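Local coordinates for glucan-binding protein C, GbpC (Streptococcus mutans UA159, PDB 5UQZ), which probably binds glucan at the streptococcal cell surface and is thought to mediate both sucrose-dependent and sucrose-independent adherence, this chain being its calcium-binding beta-supersandwich part with flanking segments, at residues A[157-162]-A[196-201]; A[142-147]-A[215-220]; A[81-86]-A[114-119]; A[247-252]-A[336-341]. All coordinates share one frame; numbering follows the deposited sequence.

Contact 1: residues A[157-162]-A[196-201]; sequences TLNSST and SVTMQI
Thr157 and Thr198 face each other as a hydrogen-bonded pair of two antiparallel strands, and their backbones join twice: Thr157 N gives to Thr198 O at 2.8 Å and Thr198 N to Thr157 O at 2.9 Å. One residue on, Leu158 and Val197 form the non-hydrogen-bonded pair on the buried, apolar face. There Leu158 CD1 lies 4.0 Å from Val197 CG2, and both side chains also pack on Ile182 of strand 180-184, a strand of another sheet, which is the layering expected of a beta-sandwich.

The tight grip is polar and lies on the other face, among Asn159, Ser196 and Thr198. Asn159 CG stands anti to the carbonyl carbon (chi1 -58°), which swings the amide over the neighbouring strand. Its ND2 then spends both hydrogens within the amide plane, one on Thr198 OG1 at 2.9 Å and one on Ser196 OG at 3.0 Å, while Asn159 N holds Ser196 O at 2.7 Å. Thr198 OG1 is further tied to Thr313 OG1 on strand 312-319. The solvent side is at partly exposed Thr157, where one water bridges Thr157 OG1 (2.8 Å) and Thr198 O (2.9 Å).

With two nearly straight bonds, at 163° and 172°, the amide is fixed in its rotation, so a single asparagine clamps two hydroxyl residues of the adjacent strand where this strand pairing nears its end.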
loop_
_atom_site.group_PDB
_atom_site.type_symbol
_atom_site.label_atom_id
_atom_site.label_comp_id
_atom_site.label_asym_id
_atom_site.label_seq_id
_atom_site.Cartn_x
_atom_site.Cartn_y
_atom_site.Cartn_z
ATOM N N THR A 157 -0.885 10.636 -15.139
ATOM C CA THR A 157 -0.422 10.346 -16.509
ATOM C C THR A 157 0.244 8.973 -16.506
ATOM O O THR A 157 1.210 8.749 -15.762
ATOM C CB THR A 157 0.603 11.373 -17.001
ATOM O OG1 THR A 157 0.021 12.671 -16.884
ATOM C CG2 THR A 157 0.959 11.117 -18.463
ATOM N N LEU A 158 -0.246 8.091 -17.372
ATOM C CA LEU A 158 0.395 6.781 -17.540
ATOM C C LEU A 158 1.597 6.954 -18.472
ATOM O O LEU A 158 1.429 7.417 -19.606
ATOM C CB LEU A 158 -0.621 5.822 -18.155
ATOM C CG LEU A 158 -0.123 4.375 -18.338
ATOM C CD1 LEU A 158 0.097 3.657 -17.006
ATOM C CD2 LEU A 158 -1.118 3.583 -19.189
ATOM N N ASN A 159 2.803 6.652 -17.994
ATOM C CA ASN A 159 4.002 6.854 -18.810
ATOM C C ASN A 159 4.388 5.597 -19.573
ATOM O O ASN A 159 5.076 5.674 -20.593
ATOM C CB ASN A 159 5.200 7.240 -17.930
ATOM C CG ASN A 159 4.905 8.485 -17.133
ATOM O OD1 ASN A 159 4.474 9.513 -17.708
ATOM N ND2 ASN A 159 5.083 8.401 -15.826
ATOM N N SER A 160 4.020 4.431 -19.079
ATOM C CA SER A 160 4.348 3.141 -19.693
ATOM C C SER A 160 3.438 2.081 -19.093
ATOM O O SER A 160 2.870 2.278 -18.000
ATOM C CB SER A 160 5.812 2.767 -19.497
ATOM O OG SER A 160 6.112 2.497 -18.113
ATOM N N SER A 161 3.332 0.955 -19.797
ATOM C CA SER A 161 2.562 -0.191 -19.309
ATOM C C SER A 161 3.390 -1.468 -19.461
ATOM O O SER A 161 4.386 -1.511 -20.207
ATOM C CB SER A 161 1.275 -0.333 -20.132
ATOM O OG SER A 161 0.545 -1.421 -19.646
ATOM N N THR A 162 2.939 -2.528 -18.777
ATOM C CA THR A 162 3.460 -3.867 -18.966
ATOM C C THR A 162 2.796 -4.609 -20.133
ATOM O O THR A 162 3.262 -5.707 -20.474
ATOM C CB THR A 162 3.340 -4.674 -17.672
ATOM O OG1 THR A 162 1.977 -4.594 -17.247
ATOM C CG2 THR A 162 4.202 -4.081 -16.576
ATOM N N SER A 196 3.976 2.817 -15.051
ATOM C CA SER A 196 4.548 4.034 -14.466
ATOM C C SER A 196 3.482 5.115 -14.541
ATOM O O SER A 196 2.925 5.337 -15.620
ATOM C CB SER A 196 5.747 4.470 -15.311
ATOM O OG SER A 196 6.166 5.759 -14.887
ATOM N N VAL A 197 3.211 5.777 -13.410
ATOM C CA VAL A 197 2.170 6.823 -13.368
ATOM C C VAL A 197 2.773 8.047 -12.673
ATOM O O VAL A 197 3.210 7.955 -11.521
ATOM C CB VAL A 197 0.915 6.342 -12.599
ATOM C CG1 VAL A 197 -0.121 7.480 -12.487
ATOM C CG2 VAL A 197 0.271 5.153 -13.288
ATOM N N THR A 198 2.736 9.190 -13.353
ATOM C CA THR A 198 3.089 10.449 -12.728
ATOM C C THR A 198 1.814 11.112 -12.212
ATOM O O THR A 198 0.791 11.161 -12.905
ATOM C CB THR A 198 3.793 11.370 -13.741
ATOM O OG1 THR A 198 5.010 10.761 -14.162
ATOM C CG2 THR A 198 4.102 12.744 -13.149
ATOM N N MET A 199 1.899 11.617 -10.987
ATOM C CA MET A 199 0.761 12.248 -10.344
ATOM C C MET A 199 1.170 13.587 -9.768
ATOM O O MET A 199 2.326 13.805 -9.384
ATOM C CB MET A 199 0.115 11.382 -9.322
ATOM C CG MET A 199 0.774 10.552 -8.444
ATOM S SD MET A 199 -0.455 9.326 -7.666
ATOM C CE MET A 199 -1.479 10.453 -6.735
ATOM N N GLN A 200 0.155 14.452 -9.626
ATOM C CA GLN A 200 0.345 15.703 -8.905
ATOM C C GLN A 200 -0.946 16.018 -8.181
ATOM O O GLN A 200 -2.027 15.964 -8.790
ATOM C CB GLN A 200 0.741 16.853 -9.838
ATOM C CG GLN A 200 1.051 18.096 -9.064
ATOM C CD GLN A 200 1.549 19.260 -9.947
ATOM O OE1 GLN A 200 1.400 19.237 -11.170
ATOM N NE2 GLN A 200 2.111 20.272 -9.312
ATOM N N ILE A 201 -0.851 16.362 -6.892
ATOM C CA ILE A 201 -2.010 16.652 -6.038
ATOM C C ILE A 201 -2.017 18.125 -5.688
ATOM O O ILE A 201 -0.988 18.681 -5.280
ATOM C CB ILE A 201 -1.904 15.824 -4.746
ATOM C CG1 ILE A 201 -1.848 14.318 -5.042
ATOM C CG2 ILE A 201 -3.102 16.164 -3.829
ATOM C CD1 ILE A 201 -1.454 13.471 -3.809
HETATM O O HOH W 1 0.036 13.626 -14.237
#

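Contact 2: residues A[142-147]-A[215-220]; sequences SKYNDK and GNNAIM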
loop_
_atom_site.group_PDB
_atom_site.type_symbol
_atom_site.label_atom_id
_atom_site.label_comp_id
_atom_site.label_asym_id
_atom_site.label_seq_id
_atom_site.Cartn_x
_atom_site.Cartn_y
_atom_site.Cartn_z
ATOM N N SER A 142 -10.825 17.134 6.118
ATOM C CA SER A 142 -9.423 17.358 5.820
ATOM C C SER A 142 -9.026 18.826 5.974
ATOM O O SER A 142 -9.839 19.736 5.755
ATOM C CB SER A 142 -9.096 16.855 4.408
ATOM O OG SER A 142 -9.274 15.446 4.350
ATOM N N LYS A 143 -7.747 19.051 6.311
ATOM C CA LYS A 143 -7.244 20.413 6.461
ATOM C C LYS A 143 -5.743 20.388 6.246
ATOM O O LYS A 143 -5.094 19.334 6.336
ATOM C CB LYS A 143 -7.558 20.974 7.850
ATOM C CG LYS A 143 -6.886 20.277 8.980
ATOM C CD LYS A 143 -7.122 20.991 10.312
ATOM C CE LYS A 143 -6.368 20.240 11.441
ATOM N NZ LYS A 143 -6.211 21.086 12.672
ATOM N N TYR A 144 -5.188 21.569 6.004
ATOM C CA TYR A 144 -3.725 21.735 5.956
ATOM C C TYR A 144 -3.386 22.995 6.733
ATOM O O TYR A 144 -3.848 24.077 6.364
ATOM C CB TYR A 144 -3.236 21.862 4.506
ATOM C CG TYR A 144 -1.775 22.203 4.473
ATOM C CD1 TYR A 144 -0.805 21.213 4.678
ATOM C CD2 TYR A 144 -1.366 23.507 4.277
ATOM C CE1 TYR A 144 0.564 21.532 4.703
ATOM C CE2 TYR A 144 0.011 23.840 4.263
ATOM C CZ TYR A 144 0.984 22.838 4.487
ATOM O OH TYR A 144 2.339 23.100 4.470
ATOM N N ASN A 145 -2.567 22.859 7.763
ATOM C CA ASN A 145 -2.185 24.010 8.605
ATOM C C ASN A 145 -3.413 24.854 8.968
ATOM O O ASN A 145 -3.430 26.087 8.844
ATOM C CB ASN A 145 -1.082 24.837 7.923
ATOM C CG ASN A 145 0.297 24.180 8.090
ATOM O OD1 ASN A 145 0.474 23.240 8.870
ATOM N ND2 ASN A 145 1.276 24.684 7.346
ATOM N N ASP A 146 -4.455 24.171 9.438
ATOM C CA ASP A 146 -5.678 24.829 9.886
ATOM C C ASP A 146 -6.480 25.497 8.768
ATOM O O ASP A 146 -7.447 26.220 9.092
ATOM C CB ASP A 146 -5.424 25.763 11.065
ATOM C CG ASP A 146 -5.053 25.018 12.296
ATOM O OD1 ASP A 146 -5.297 23.806 12.405
ATOM O OD2 ASP A 146 -4.524 25.704 13.211
ATOM N N LYS A 147 -6.159 25.259 7.509
ATOM C CA LYS A 147 -7.002 25.654 6.385
ATOM C C LYS A 147 -7.839 24.433 6.038
ATOM O O LYS A 147 -7.309 23.426 5.536
ATOM C CB LYS A 147 -6.145 26.061 5.186
ATOM C CG LYS A 147 -5.240 27.250 5.471
ATOM C CD LYS A 147 -4.314 27.498 4.265
ATOM C CE LYS A 147 -3.530 28.771 4.470
ATOM N NZ LYS A 147 -2.961 29.298 3.194
ATOM N N GLY A 215 5.485 25.639 3.447
ATOM C CA GLY A 215 5.851 25.501 4.846
ATOM C C GLY A 215 6.353 24.103 5.173
ATOM O O GLY A 215 6.817 23.856 6.289
ATOM N N ASN A 216 6.266 23.174 4.217
ATOM C CA ASN A 216 6.831 21.843 4.395
ATOM C C ASN A 216 6.147 21.061 5.497
ATOM O O ASN A 216 6.761 20.233 6.188
ATOM C CB ASN A 216 8.349 21.854 4.542
ATOM C CG ASN A 216 9.045 22.217 3.260
ATOM O OD1 ASN A 216 8.414 22.468 2.232
ATOM N ND2 ASN A 216 10.372 22.300 3.313
ATOM N N ASN A 217 4.823 21.280 5.648
ATOM C CA ASN A 217 4.052 20.565 6.666
ATOM C C ASN A 217 3.168 19.465 6.082
ATOM O O ASN A 217 2.400 18.854 6.834
ATOM C CB ASN A 217 3.206 21.540 7.487
ATOM C CG ASN A 217 4.066 22.593 8.191
ATOM O OD1 ASN A 217 3.983 23.788 7.886
ATOM N ND2 ASN A 217 4.913 22.126 9.118
ATOM N N ALA A 218 3.231 19.185 4.778
ATOM C CA ALA A 218 2.399 18.118 4.222
ATOM C C ALA A 218 3.221 16.842 4.211
ATOM O O ALA A 218 3.968 16.574 3.267
ATOM C CB ALA A 218 1.875 18.473 2.827
ATOM N N ILE A 219 3.069 16.007 5.239
ATOM C CA ILE A 219 3.788 14.742 5.288
ATOM C C ILE A 219 2.837 13.680 4.759
ATOM O O ILE A 219 1.731 13.499 5.291
ATOM C CB ILE A 219 4.304 14.401 6.694
ATOM C CG1 ILE A 219 5.002 15.606 7.364
ATOM C CG2 ILE A 219 5.274 13.195 6.588
ATOM C CD1 ILE A 219 6.113 16.236 6.567
ATOM N N MET A 220 3.232 12.994 3.700
ATOM C CA MET A 220 2.347 12.054 3.034
ATOM C C MET A 220 2.959 10.662 3.009
ATOM O O MET A 220 4.178 10.476 2.929
ATOM C CB MET A 220 2.036 12.542 1.633
ATOM C CG MET A 220 1.294 13.874 1.713
ATOM S SD MET A 220 0.512 14.400 0.208
ATOM C CE MET A 220 -0.836 13.220 0.178
#
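Tyr144 and Asn145 reach across to Asn217 from a type I' beta turn, Tyr144 to Lys147, the tight turn of a beta hairpin. In the first shell, Asn217 N gives a rather long bond of 3.3 Å to Tyr144 OH, and Asn145 ND2 gives a shorter one of 2.9 Å to Asn217 OD1. The Tyr144 ring meets the segment 215-220 at its edge: CE1 lies 3.6 Å from Ala218 N, near the ring plane, and 3.8 Å from Ala218 CB. A small alanine lets the backbone come this close. CG of Tyr144 stands anti to the backbone N (chi1 173°), which sends the phenol out to the loop.

Behind these contacts, the turn is closed by Lys147 N to Tyr144 O, and the left-handed backbone of Asn145 suits asparagine. Lys143 and Asp146 join in a salt bridge within the same hairpin. Gly63, beside strand 64-65, bonds to the backbones of both Asn145 and Asn217, while Asn217 ND2 is held by Ala61 O; the same short run, Ala61 to Gly63, thus holds both partners.

The two amide planes stand 65° apart, and Asn145 ND2 meets Asn217 OD1 from above the carbonyl plane, at a C=O...N angle of 114°.

Contact 3: residues A[81-86]-A[114-119]; sequences QYLTKE and NPYDPK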
loop_
_atom_site.group_PDB
_atom_site.type_symbol
_atom_site.label_atom_id
_atom_site.label_comp_id
_atom_site.label_asym_id
_atom_site.label_seq_id
_atom_site.Cartn_x
_atom_site.Cartn_y
_atom_site.Cartn_z
ATOM N N GLN A 81 -11.927 6.221 -22.453
ATOM C CA GLN A 81 -12.384 4.823 -22.478
ATOM C C GLN A 81 -12.800 4.400 -21.076
ATOM O O GLN A 81 -11.993 3.836 -20.320
ATOM C CB GLN A 81 -11.267 3.910 -22.972
ATOM C CG GLN A 81 -10.927 4.186 -24.381
ATOM C CD GLN A 81 -11.883 3.467 -25.215
ATOM O OE1 GLN A 81 -12.989 3.963 -25.470
ATOM N NE2 GLN A 81 -11.484 2.251 -25.659
ATOM N N TYR A 82 -14.043 4.640 -20.722
ATOM C CA TYR A 82 -14.583 4.132 -19.464
ATOM C C TYR A 82 -15.005 2.674 -19.616
ATOM O O TYR A 82 -15.479 2.251 -20.671
ATOM C CB TYR A 82 -15.800 4.945 -19.045
ATOM C CG TYR A 82 -15.481 6.395 -18.751
ATOM C CD1 TYR A 82 -15.125 6.807 -17.479
ATOM C CD2 TYR A 82 -15.558 7.379 -19.761
ATOM C CE1 TYR A 82 -14.850 8.133 -17.215
ATOM C CE2 TYR A 82 -15.314 8.711 -19.503
ATOM C CZ TYR A 82 -14.972 9.075 -18.213
ATOM O OH TYR A 82 -14.718 10.395 -17.937
ATOM N N LEU A 83 -14.828 1.883 -18.543
ATOM C CA LEU A 83 -15.289 0.505 -18.574
ATOM C C LEU A 83 -16.801 0.499 -18.433
ATOM O O LEU A 83 -17.345 1.105 -17.515
ATOM C CB LEU A 83 -14.623 -0.250 -17.413
ATOM C CG LEU A 83 -14.914 -1.738 -17.350
ATOM C CD1 LEU A 83 -14.247 -2.472 -18.504
ATOM C CD2 LEU A 83 -14.426 -2.307 -15.980
ATOM N N THR A 84 -17.488 -0.211 -19.315
ATOM C CA THR A 84 -18.945 -0.267 -19.189
ATOM C C THR A 84 -19.324 -0.976 -17.890
ATOM O O THR A 84 -18.586 -1.813 -17.360
ATOM C CB THR A 84 -19.599 -0.986 -20.378
ATOM O OG1 THR A 84 -19.214 -2.375 -20.318
ATOM C CG2 THR A 84 -19.242 -0.319 -21.708
ATOM N N LYS A 85 -20.487 -0.637 -17.353
ATOM C CA LYS A 85 -20.916 -1.332 -16.154
ATOM C C LYS A 85 -21.141 -2.809 -16.405
ATOM O O LYS A 85 -20.881 -3.621 -15.519
ATOM C CB LYS A 85 -22.133 -0.665 -15.504
ATOM C CG LYS A 85 -21.736 0.633 -14.787
ATOM C CD LYS A 85 -22.787 1.137 -13.864
ATOM C CE LYS A 85 -22.288 2.354 -13.071
ATOM N NZ LYS A 85 -23.337 2.842 -12.125
ATOM N N GLU A 86 -21.633 -3.182 -17.595
ATOM C CA GLU A 86 -21.754 -4.605 -17.909
ATOM C C GLU A 86 -20.418 -5.321 -17.849
ATOM O O GLU A 86 -20.323 -6.423 -17.315
ATOM C CB GLU A 86 -22.394 -4.788 -19.273
ATOM C CG GLU A 86 -22.540 -6.259 -19.633
ATOM C CD GLU A 86 -23.400 -6.431 -20.837
ATOM O OE1 GLU A 86 -23.683 -5.430 -21.519
ATOM O OE2 GLU A 86 -23.781 -7.580 -21.102
ATOM N N ASN A 114 -19.000 8.528 -19.892
ATOM C CA ASN A 114 -18.859 7.991 -18.542
ATOM C C ASN A 114 -20.196 7.444 -18.030
ATOM O O ASN A 114 -21.161 8.215 -17.913
ATOM C CB ASN A 114 -18.435 9.144 -17.632
ATOM C CG ASN A 114 -18.113 8.669 -16.194
ATOM O OD1 ASN A 114 -18.238 7.467 -15.882
ATOM N ND2 ASN A 114 -17.666 9.585 -15.342
ATOM N N PRO A 115 -20.299 6.157 -17.666
ATOM C CA PRO A 115 -21.552 5.651 -17.122
ATOM C C PRO A 115 -21.610 5.737 -15.609
ATOM O O PRO A 115 -22.647 5.363 -15.039
ATOM C CB PRO A 115 -21.535 4.184 -17.550
ATOM C CG PRO A 115 -20.063 3.812 -17.482
ATOM C CD PRO A 115 -19.299 5.079 -17.924
ATOM N N TYR A 116 -20.540 6.133 -14.926
ATOM C CA TYR A 116 -20.465 6.131 -13.470
ATOM C C TYR A 116 -20.966 7.463 -12.917
ATOM O O TYR A 116 -20.677 8.544 -13.446
ATOM C CB TYR A 116 -19.032 5.854 -12.975
ATOM C CG TYR A 116 -18.545 4.497 -13.428
ATOM C CD1 TYR A 116 -18.854 3.335 -12.710
ATOM C CD2 TYR A 116 -17.819 4.346 -14.595
ATOM C CE1 TYR A 116 -18.512 2.097 -13.152
ATOM C CE2 TYR A 116 -17.449 3.090 -15.074
ATOM C CZ TYR A 116 -17.788 1.982 -14.340
ATOM O OH TYR A 116 -17.476 0.714 -14.817
ATOM N N ASP A 117 -21.717 7.393 -11.832
ATOM C CA ASP A 117 -22.149 8.575 -11.120
ATOM C C ASP A 117 -20.925 9.254 -10.501
ATOM O O ASP A 117 -19.944 8.579 -10.159
ATOM C CB ASP A 117 -23.069 8.115 -9.999
ATOM C CG ASP A 117 -23.789 9.265 -9.347
ATOM O OD1 ASP A 117 -24.851 9.674 -9.858
ATOM O OD2 ASP A 117 -23.302 9.807 -8.335
ATOM N N PRO A 118 -20.959 10.580 -10.316
ATOM C CA PRO A 118 -19.822 11.229 -9.644
ATOM C C PRO A 118 -19.516 10.664 -8.269
ATOM O O PRO A 118 -18.397 10.810 -7.761
ATOM C CB PRO A 118 -20.250 12.696 -9.569
ATOM C CG PRO A 118 -21.157 12.880 -10.713
ATOM C CD PRO A 118 -21.917 11.558 -10.848
ATOM N N LYS A 119 -20.513 10.110 -7.596
ATOM C CA LYS A 119 -20.365 9.689 -6.213
ATOM C C LYS A 119 -19.812 8.280 -6.054
ATOM O O LYS A 119 -19.679 7.826 -4.908
ATOM C CB LYS A 119 -21.702 9.800 -5.483
ATOM C CG LYS A 119 -22.273 11.239 -5.557
ATOM C CD LYS A 119 -23.544 11.397 -4.698
ATOM C CE LYS A 119 -24.696 10.544 -5.143
ATOM N NZ LYS A 119 -25.150 10.810 -6.543
HETATM O O HOH W 2 -16.735 11.985 -16.838
#
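Two tyrosines, Tyr82 and Tyr116, reach across this contact with similar first torsions, each placing CG anti to its carbonyl carbon. Asn114 has the alternative setting, CG opposite the backbone N at -174°, and this lays its amide flat on the Tyr82 ring, the planes only 4° apart. Asn114 CB forms a CH-pi contact 3.6 Å from the ring centroid, and Asn114 CG sits 3.5 Å from Tyr82 CE1. A water ties the polar ends together, 2.8 Å from Tyr82 OH and 3.0 Å from Asn114 ND2. Pro115 adds its CD against Tyr82 CB at 3.7 Å.

Tyr116 works by its hydroxyl, which donates to Leu83 O at 2.7 Å from above the carbonyl plane. Lys85 runs extended past this ring in the opposite direction, CE 3.6 Å from Tyr116 CD1, before its NZ pairs with Glu120.

Asn114 OD1 also accepts from Tyr116 N, an Asx turn that orients the second tyrosine, while Thr84 N-caps helix 85-91. The contact thus fastens the loop leading to strand 122-127 onto the junction of strand 82-83 and that helix. It mixes apolar surfaces with a few polar bonds: aromatic and aliphatic carbon packs, and each tyrosine hydroxyl keeps a polar partner.

Contact 4: residues A[247-252]-A[336-341]; sequences VKIPGS and AVPKDP
Ile249 is the main bump of this buried contact, set against the chain from Ala336 to Pro338. Its CG2 branch touches at two places, 3.5 Å from Ala336 O and 3.9 Å from Pro338 CD, so the methyl rests in the notch between a carbonyl and a proline ring. The CD1 end, turned by chi2 of -66°, approaches Val337 CG1 at 4.3 Å. A beta-branched residue suits this spot: with CG1 anti to the carbonyl carbon (chi1 -59°) and CG2 anti to the backbone N, both arms of the isoleucine lie over Ala336 O from one side.

Pro338 is the matching bump from the other segment. Its ring protrudes toward the bend at Pro250, with Pro338 CG 3.5 Å from Pro250 O. The two rings come as near as 4.4 Å, from Pro250 CD to Pro338 CD. Such rigid, compact rings keep their shape as they pack. The side chains that meet are all apolar, though two of them press on backbone carbonyl oxygens; of these, Ala336 O has no hydrogen-bonding partner in the model.

The long helix 3-51 flanks the pair: Pro250 packs on Glu48 and Val337 on Tyr45, and Val337 also meets Val58 of helix 57-60. Ala336 is about 8 Å from the calcium ligand Ser224, measured between side chains. Residues 249 to 252 form a type II beta turn, with Ser252 N bonded to Ile249 O and the classic Pro-Gly pair at its centre.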
loop_
_atom_site.group_PDB
_atom_site.type_symbol
_atom_site.label_atom_id
_atom_site.label_comp_id
_atom_site.label_asym_id
_atom_site.label_seq_id
_atom_site.Cartn_x
_atom_site.Cartn_y
_atom_site.Cartn_z
ATOM N N VAL A 247 11.214 11.039 3.438
ATOM C CA VAL A 247 11.284 10.871 4.873
ATOM C C VAL A 247 11.438 9.374 5.144
ATOM O O VAL A 247 10.498 8.582 4.923
ATOM C CB VAL A 247 10.048 11.456 5.566
ATOM C CG1 VAL A 247 10.144 11.191 7.057
ATOM C CG2 VAL A 247 9.930 12.966 5.263
ATOM N N LYS A 248 12.622 8.978 5.631
ATOM C CA LYS A 248 12.902 7.579 5.904
ATOM C C LYS A 248 12.132 7.131 7.143
ATOM O O LYS A 248 12.134 7.803 8.186
ATOM C CB LYS A 248 14.419 7.453 6.115
ATOM C CG LYS A 248 14.885 6.077 6.638
ATOM C CD LYS A 248 14.683 4.976 5.618
ATOM C CE LYS A 248 14.882 3.555 6.184
ATOM N NZ LYS A 248 16.074 3.379 6.916
ATOM N N ILE A 249 11.541 5.943 7.085
ATOM C CA ILE A 249 10.806 5.375 8.219
ATOM C C ILE A 249 11.736 4.416 8.960
ATOM O O ILE A 249 12.281 3.503 8.334
ATOM C CB ILE A 249 9.542 4.645 7.757
ATOM C CG1 ILE A 249 8.585 5.592 6.975
ATOM C CG2 ILE A 249 8.851 3.978 8.958
ATOM C CD1 ILE A 249 8.023 6.660 7.775
ATOM N N PRO A 250 12.011 4.629 10.246
ATOM C CA PRO A 250 12.963 3.740 10.955
ATOM C C PRO A 250 12.525 2.289 10.897
ATOM O O PRO A 250 11.351 1.970 11.072
ATOM C CB PRO A 250 12.937 4.246 12.404
ATOM C CG PRO A 250 12.110 5.406 12.399
ATOM C CD PRO A 250 11.416 5.663 11.111
ATOM N N GLY A 251 13.484 1.409 10.619
ATOM C CA GLY A 251 13.223 -0.020 10.531
ATOM C C GLY A 251 12.591 -0.462 9.239
ATOM O O GLY A 251 12.359 -1.672 9.082
ATOM N N SER A 252 12.262 0.446 8.340
ATOM C CA SER A 252 11.624 0.037 7.097
ATOM C C SER A 252 12.620 -0.595 6.134
ATOM O O SER A 252 13.821 -0.258 6.124
ATOM C CB SER A 252 11.006 1.262 6.438
ATOM O OG SER A 252 10.458 0.881 5.195
ATOM N N ALA A 336 2.802 5.346 7.871
ATOM C CA ALA A 336 2.993 4.101 8.618
ATOM C C ALA A 336 4.330 4.181 9.360
ATOM O O ALA A 336 5.400 4.146 8.738
ATOM C CB ALA A 336 3.007 2.939 7.625
ATOM N N VAL A 337 4.258 4.252 10.684
ATOM C CA VAL A 337 5.459 4.336 11.531
ATOM C C VAL A 337 5.490 3.143 12.473
ATOM O O VAL A 337 4.455 2.507 12.729
ATOM C CB VAL A 337 5.524 5.660 12.323
ATOM C CG1 VAL A 337 5.654 6.832 11.355
ATOM C CG2 VAL A 337 4.324 5.779 13.241
ATOM N N PRO A 338 6.652 2.809 13.022
ATOM C CA PRO A 338 6.687 1.728 14.026
ATOM C C PRO A 338 5.851 2.086 15.245
ATOM O O PRO A 338 5.821 3.237 15.678
ATOM C CB PRO A 338 8.159 1.656 14.407
ATOM C CG PRO A 338 8.899 2.506 13.542
ATOM C CD PRO A 338 7.986 3.390 12.756
ATOM N N LYS A 339 5.229 1.057 15.826
ATOM C CA LYS A 339 4.336 1.209 16.964
ATOM C C LYS A 339 4.867 0.353 18.109
ATOM O O LYS A 339 5.822 -0.438 17.962
ATOM C CB LYS A 339 2.923 0.729 16.608
ATOM C CG LYS A 339 2.330 1.330 15.373
ATOM C CD LYS A 339 2.001 2.743 15.512
ATOM C CE LYS A 339 1.462 3.274 14.194
ATOM N NZ LYS A 339 0.996 4.680 14.369
ATOM N N ASP A 340 4.232 0.504 19.265
ATOM C CA ASP A 340 4.669 -0.209 20.448
ATOM C C ASP A 340 4.318 -1.686 20.300
ATOM O O ASP A 340 3.133 -2.026 20.189
ATOM C CB ASP A 340 3.889 0.402 21.618
ATOM C CG ASP A 340 4.271 -0.181 22.954
ATOM O OD1 ASP A 340 5.004 -1.175 23.035
ATOM O OD2 ASP A 340 3.787 0.376 23.969
ATOM N N PRO A 341 5.294 -2.596 20.314
ATOM C CA PRO A 341 4.978 -4.032 20.202
ATOM C C PRO A 341 4.491 -4.656 21.492
ATOM O O PRO A 341 4.158 -5.845 21.500
ATOM C CB PRO A 341 6.311 -4.648 19.789
ATOM C CG PRO A 341 7.338 -3.764 20.435
ATOM C CD PRO A 341 6.740 -2.339 20.415
#

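Overall arrangement
Contact 4 is the most buried of the four and joins apolar side chains of two loops beside the long helix 3-51, some of them pressing on backbone carbonyls; contacts 1, 2 and 3 are partly buried and mix apolar packing with hydrogen bonds. Contact 1 alone pairs two long strands of one sheet, so its backbone does most of the binding, whereas contacts 2 and 3 fix a turn and a loop chiefly through tyrosine and asparagine side chains. Contacts 1 and 2 touch where Ile201 CD1 meets Met220 CE at 4.0 Å, strands 194-204 and 219-222 being consecutive. Contacts 3 and 4 lie on opposite sides of the chain's centre, their own centres about 39 Å apart.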